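Side-chain contacts in putative dioxygenase (Nostoc punctiforme, PDB 2PEB), which is a putative zinc-bound oxidoreductase of the Dopa 4,5-dioxygenase family, probably a ring-cleaving dioxygenase of catechol-type substrates: residues 84-87 with 93-96; 49-54 with 110-115. All blocks are in the same frame, centred on the assembly; numbering follows the deposited sequence. Where two conformers were deposited one is given.

Interaction 1. Residues 84-87 with 93-96. With ZN (zinc ion), chain C.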
# COMPACT_ATOMS: atom_id res chain seq x y z
N VAL A 84 -5.10 -2.21 -3.49
CA VAL A 84 -5.98 -2.16 -2.34
C VAL A 84 -6.63 -0.77 -2.22
O VAL A 84 -5.96 0.23 -2.24
CB VAL A 84 -5.27 -2.51 -1.01
CG1 VAL A 84 -6.29 -2.43 0.20
CG2 VAL A 84 -4.57 -3.91 -1.10
N HIS A 85 -7.95 -0.73 -2.14
CA HIS A 85 -8.67 0.52 -2.07
C HIS A 85 -9.70 0.45 -0.97
O HIS A 85 -10.21 -0.62 -0.65
CB HIS A 85 -9.25 0.96 -3.44
CG HIS A 85 -10.45 0.19 -3.90
ND1 HIS A 85 -11.70 0.38 -3.35
CD2 HIS A 85 -10.61 -0.75 -4.87
CE1 HIS A 85 -12.57 -0.44 -3.93
NE2 HIS A 85 -11.94 -1.13 -4.86
N PRO A 86 -9.96 1.59 -0.35
CA PRO A 86 -11.01 1.69 0.64
C PRO A 86 -12.35 1.81 -0.03
O PRO A 86 -12.42 2.01 -1.25
CB PRO A 86 -10.65 2.97 1.38
CG PRO A 86 -10.02 3.80 0.32
CD PRO A 86 -9.29 2.91 -0.54
N GLU A 87 -13.38 1.65 0.79
CA GLU A 87 -14.75 1.86 0.37
C GLU A 87 -15.31 2.93 1.26
O GLU A 87 -15.60 2.67 2.42
CB GLU A 87 -15.54 0.56 0.50
CG GLU A 87 -15.03 -0.49 -0.42
CD GLU A 87 -15.67 -1.83 -0.17
OE1 GLU A 87 -15.57 -2.36 0.96
OE2 GLU A 87 -16.26 -2.37 -1.13
N SER A 93 -12.62 8.52 -6.23
CA SER A 93 -11.52 8.80 -5.28
C SER A 93 -11.00 7.52 -4.63
O SER A 93 -9.77 7.36 -4.47
CB SER A 93 -11.91 9.86 -4.26
OG SER A 93 -12.41 11.02 -4.90
N ASP A 94 -11.88 6.58 -4.28
CA ASP A 94 -11.42 5.34 -3.67
C ASP A 94 -10.40 4.60 -4.54
O ASP A 94 -9.45 4.05 -4.04
CB ASP A 94 -12.59 4.40 -3.35
CG ASP A 94 -13.45 4.90 -2.21
OD1 ASP A 94 -12.92 5.67 -1.39
OD2 ASP A 94 -14.63 4.50 -2.08
N HIS A 95 -10.63 4.53 -5.84
CA HIS A 95 -9.70 3.85 -6.73
C HIS A 95 -8.50 4.72 -7.15
O HIS A 95 -7.40 4.22 -7.27
CB HIS A 95 -10.43 3.45 -7.98
CG HIS A 95 -11.40 2.35 -7.78
ND1 HIS A 95 -12.59 2.51 -7.10
CD2 HIS A 95 -11.37 1.06 -8.17
CE1 HIS A 95 -13.26 1.37 -7.09
NE2 HIS A 95 -12.53 0.47 -7.74
N ALA A 96 -8.72 6.01 -7.39
CA ALA A 96 -7.68 6.83 -7.97
C ALA A 96 -6.74 7.53 -6.96
O ALA A 96 -5.58 7.78 -7.29
CB ALA A 96 -8.31 7.85 -8.92
ZN ZN C . -12.86 -2.97 -5.61
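The zinc site is where this contact is made: His85, one of three histidines that hold the metal, lies against His95 and Asp94 of helix 91-96. His85 NE2 binds the zinc ion at 2.2 Å, and His13 and His15 of strand 11-18 bind it too. The other ring nitrogen is fixed by the strand itself: His85 ND1 donates to Pro86 O at 2.8 Å, nearly straight (171°), the acceptor lying in the ring plane while the N-H arrives from above the carbonyl plane. With CG between the backbone N and carbonyl carbon, the chi1 of 74° brings the His85 ring against the helix. There His95 sets CE1 over one face, offset toward the rim; the ring centroids are 4.0 Å apart and the planes tilted by 32°. His85 NE2 and His95 NE2 approach to 3.3 Å with no hydrogen to share, since His85 NE2 is on the metal. His95 NE2 bonds an unidentified ligand, probably from the crystallisation liquor, and ND1 bonds Ala91 O. Strand 82-87 of the antiparallel sheet leads through a short connection into helix 91-96. Asp94 packs on the strand, with CB 3.2 Å from Pro86 O and OD2 3.6 Å from Glu87 CA. Its OD1 is held by Thr88 OG1 and OD2 weakly by Asp90 N. Cut back to an alanine, the residue would keep CB against Pro86 O but would probably leave the Thr88 hydroxyl without this partner and open a gap beside Glu87. Asp94 O, buried without a polar partner, sits 3.2 Å from His85 CB.

Interaction 2. Residues 49-54 with 110-115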
# COMPACT_ATOMS: atom_id res chain seq x y z
N ILE A 49 -12.17 -6.21 -17.05
CA ILE A 49 -13.56 -5.79 -16.88
C ILE A 49 -13.57 -4.46 -16.14
O ILE A 49 -12.73 -4.20 -15.26
CB ILE A 49 -14.40 -6.88 -16.15
CG1 ILE A 49 -15.91 -6.60 -16.26
CG2 ILE A 49 -13.99 -7.01 -14.70
CD1 ILE A 49 -16.47 -7.09 -17.51
N GLY A 50 -14.50 -3.60 -16.54
CA GLY A 50 -14.72 -2.29 -15.91
C GLY A 50 -13.49 -1.40 -15.87
O GLY A 50 -12.88 -1.12 -16.91
N PRO A 51 -13.08 -0.97 -14.67
CA PRO A 51 -11.88 -0.15 -14.61
C PRO A 51 -10.57 -0.91 -14.81
O PRO A 51 -9.53 -0.28 -15.01
CB PRO A 51 -11.94 0.41 -13.19
CG PRO A 51 -12.57 -0.63 -12.42
CD PRO A 51 -13.63 -1.20 -13.32
N HIS A 52 -10.63 -2.25 -14.75
CA HIS A 52 -9.43 -3.11 -14.59
C HIS A 52 -8.76 -3.45 -15.89
O HIS A 52 -9.42 -3.92 -16.84
CB HIS A 52 -9.80 -4.39 -13.87
CG HIS A 52 -10.43 -4.12 -12.56
ND1 HIS A 52 -9.72 -3.62 -11.49
CD2 HIS A 52 -11.72 -4.20 -12.17
CE1 HIS A 52 -10.56 -3.42 -10.48
NE2 HIS A 52 -11.77 -3.76 -10.87
N PRO A 53 -7.42 -3.24 -15.96
CA PRO A 53 -6.73 -3.45 -17.21
C PRO A 53 -6.13 -4.83 -17.45
O PRO A 53 -5.40 -5.02 -18.42
CB PRO A 53 -5.60 -2.42 -17.13
CG PRO A 53 -5.23 -2.43 -15.79
CD PRO A 53 -6.48 -2.68 -14.96
N LYS A 54 -6.46 -5.77 -16.55
CA LYS A 54 -5.89 -7.09 -16.55
C LYS A 54 -6.89 -7.99 -15.82
O LYS A 54 -7.69 -7.51 -15.04
CB LYS A 54 -4.53 -7.03 -15.83
CG LYS A 54 -3.67 -8.23 -16.02
CD LYS A 54 -2.27 -8.05 -15.38
CE LYS A 54 -1.33 -7.20 -16.23
NZ LYS A 54 0.11 -7.44 -15.87
N ILE A 110 -10.39 5.05 -14.75
CA ILE A 110 -11.16 5.84 -13.81
C ILE A 110 -12.40 6.47 -14.43
O ILE A 110 -13.43 6.62 -13.78
CB ILE A 110 -10.28 6.91 -13.15
CG1 ILE A 110 -9.07 6.26 -12.46
CG2 ILE A 110 -11.10 7.71 -12.14
CD1 ILE A 110 -9.43 5.25 -11.38
N GLU A 111 -12.31 6.86 -15.69
CA GLU A 111 -13.45 7.41 -16.35
C GLU A 111 -14.62 6.45 -16.35
O GLU A 111 -15.79 6.89 -16.36
CB GLU A 111 -13.10 7.83 -17.78
CG GLU A 111 -14.15 8.73 -18.41
CD GLU A 111 -14.38 10.01 -17.61
OE1 GLU A 111 -13.44 10.45 -16.90
OE2 GLU A 111 -15.50 10.56 -17.71
N PHE A 112 -14.34 5.14 -16.38
CA PHE A 112 -15.40 4.13 -16.31
C PHE A 112 -16.22 4.32 -15.04
O PHE A 112 -17.44 4.20 -15.06
CB PHE A 112 -14.82 2.71 -16.37
CG PHE A 112 -15.86 1.61 -16.20
CD1 PHE A 112 -16.13 1.08 -14.95
CD2 PHE A 112 -16.55 1.13 -17.30
CE1 PHE A 112 -17.09 0.09 -14.78
CE2 PHE A 112 -17.50 0.12 -17.14
CZ PHE A 112 -17.77 -0.39 -15.87
N LEU A 113 -15.53 4.61 -13.95
CA LEU A 113 -16.17 4.86 -12.68
C LEU A 113 -16.89 6.23 -12.68
O LEU A 113 -18.00 6.32 -12.18
CB LEU A 113 -15.15 4.76 -11.54
CG LEU A 113 -14.41 3.43 -11.43
CD1 LEU A 113 -13.29 3.59 -10.45
CD2 LEU A 113 -15.38 2.32 -11.03
N ARG A 114 -16.29 7.27 -13.24
CA ARG A 114 -16.99 8.54 -13.32
C ARG A 114 -18.31 8.38 -14.06
O ARG A 114 -19.34 8.87 -13.61
CB ARG A 114 -16.16 9.61 -14.01
CG ARG A 114 -14.92 10.03 -13.26
CD ARG A 114 -14.33 11.28 -13.87
NE ARG A 114 -12.89 11.20 -13.92
CZ ARG A 114 -12.06 11.66 -12.99
NH1 ARG A 114 -12.53 12.27 -11.90
NH2 ARG A 114 -10.75 11.51 -13.16
N GLN A 115 -18.28 7.69 -15.20
CA GLN A 115 -19.48 7.42 -16.00
C GLN A 115 -20.59 6.74 -15.18
O GLN A 115 -21.77 7.00 -15.42
CB GLN A 115 -19.13 6.55 -17.23
CG GLN A 115 -20.33 6.14 -18.10
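A chi1 of 176° sets Phe112 CG opposite the backbone N and beside the carbonyl carbon, and with chi2 at -93° one face of the ring meets Gly50 in the loop 49-54. The result is a CH-pi contact: Gly50 CA lies 3.6 Å from the ring centroid and only 14° off the ring normal, so it sits over the centre of the ring. The nearest single atom pair of the contact is Gly50 CA to Phe112 CE1, at 3.5 Å. Pro51 follows at the same ring but obliquely, its CD 3.8 Å from Phe112 CD1. Through CB, Pro51 also reaches Leu113 CG at 4.3 Å, a looser apolar touch.

The loop presents these groups through a type II' beta turn from Ile49 to His52, closed by the backbone bond His52 N to Ile49 O at 2.9 Å. Gly50 takes the second position with positive phi, readily adopted without a side chain. The geometry gives a further reason for glycine: a beta carbon would clash with Pro51 CD and crowd Phe112 CE1. No hydrogen bond joins the two segments. The Pro51 side chain comes within about 4 Å of the unidentified ligand and about 7 Å of the zinc ion (nearest atoms), consistent with a loop bordering a pocket beside the metal.

Around the pair, a backbone hydrogen bond between Pro51 and Asn109 ties the turn to the residue just ahead of helix 110-115, while Asn109 OD1 accepts from Phe112 N. Leu113 and Ile110 pack on helix 91-96. The His52 ring meets that of His15, with ND1 bonded to Tyr17 OH and NE2 to the ligand. The turn, between strands 40-45 and 55-61, thus touches helix 110-115 through Gly50 and Pro51 and strand 11-18 through His52.

Interaction 1 is buried beside the zinc ion, whereas interaction 2 is a surface contact farther from the chain centre, and their chemistry follows: metal ligation and tilted imidazoles in the first, CH-pi and proline packing in the second. Neither has a hydrogen bond between its own segments. They hold different elements, strand 82-87 with helix 91-96 and the 49-54 loop with helix 110-115, yet the two helices meet directly: His95 CG lies 3.5 Å from Leu113 CD1, and Ala96 CB 3.8 Å from Ile110 CD1. The His95 ring is thus sandwiched, with His85 over one face and Leu113 over the other. In sequence, both segments of interaction 1 fall between those of interaction 2.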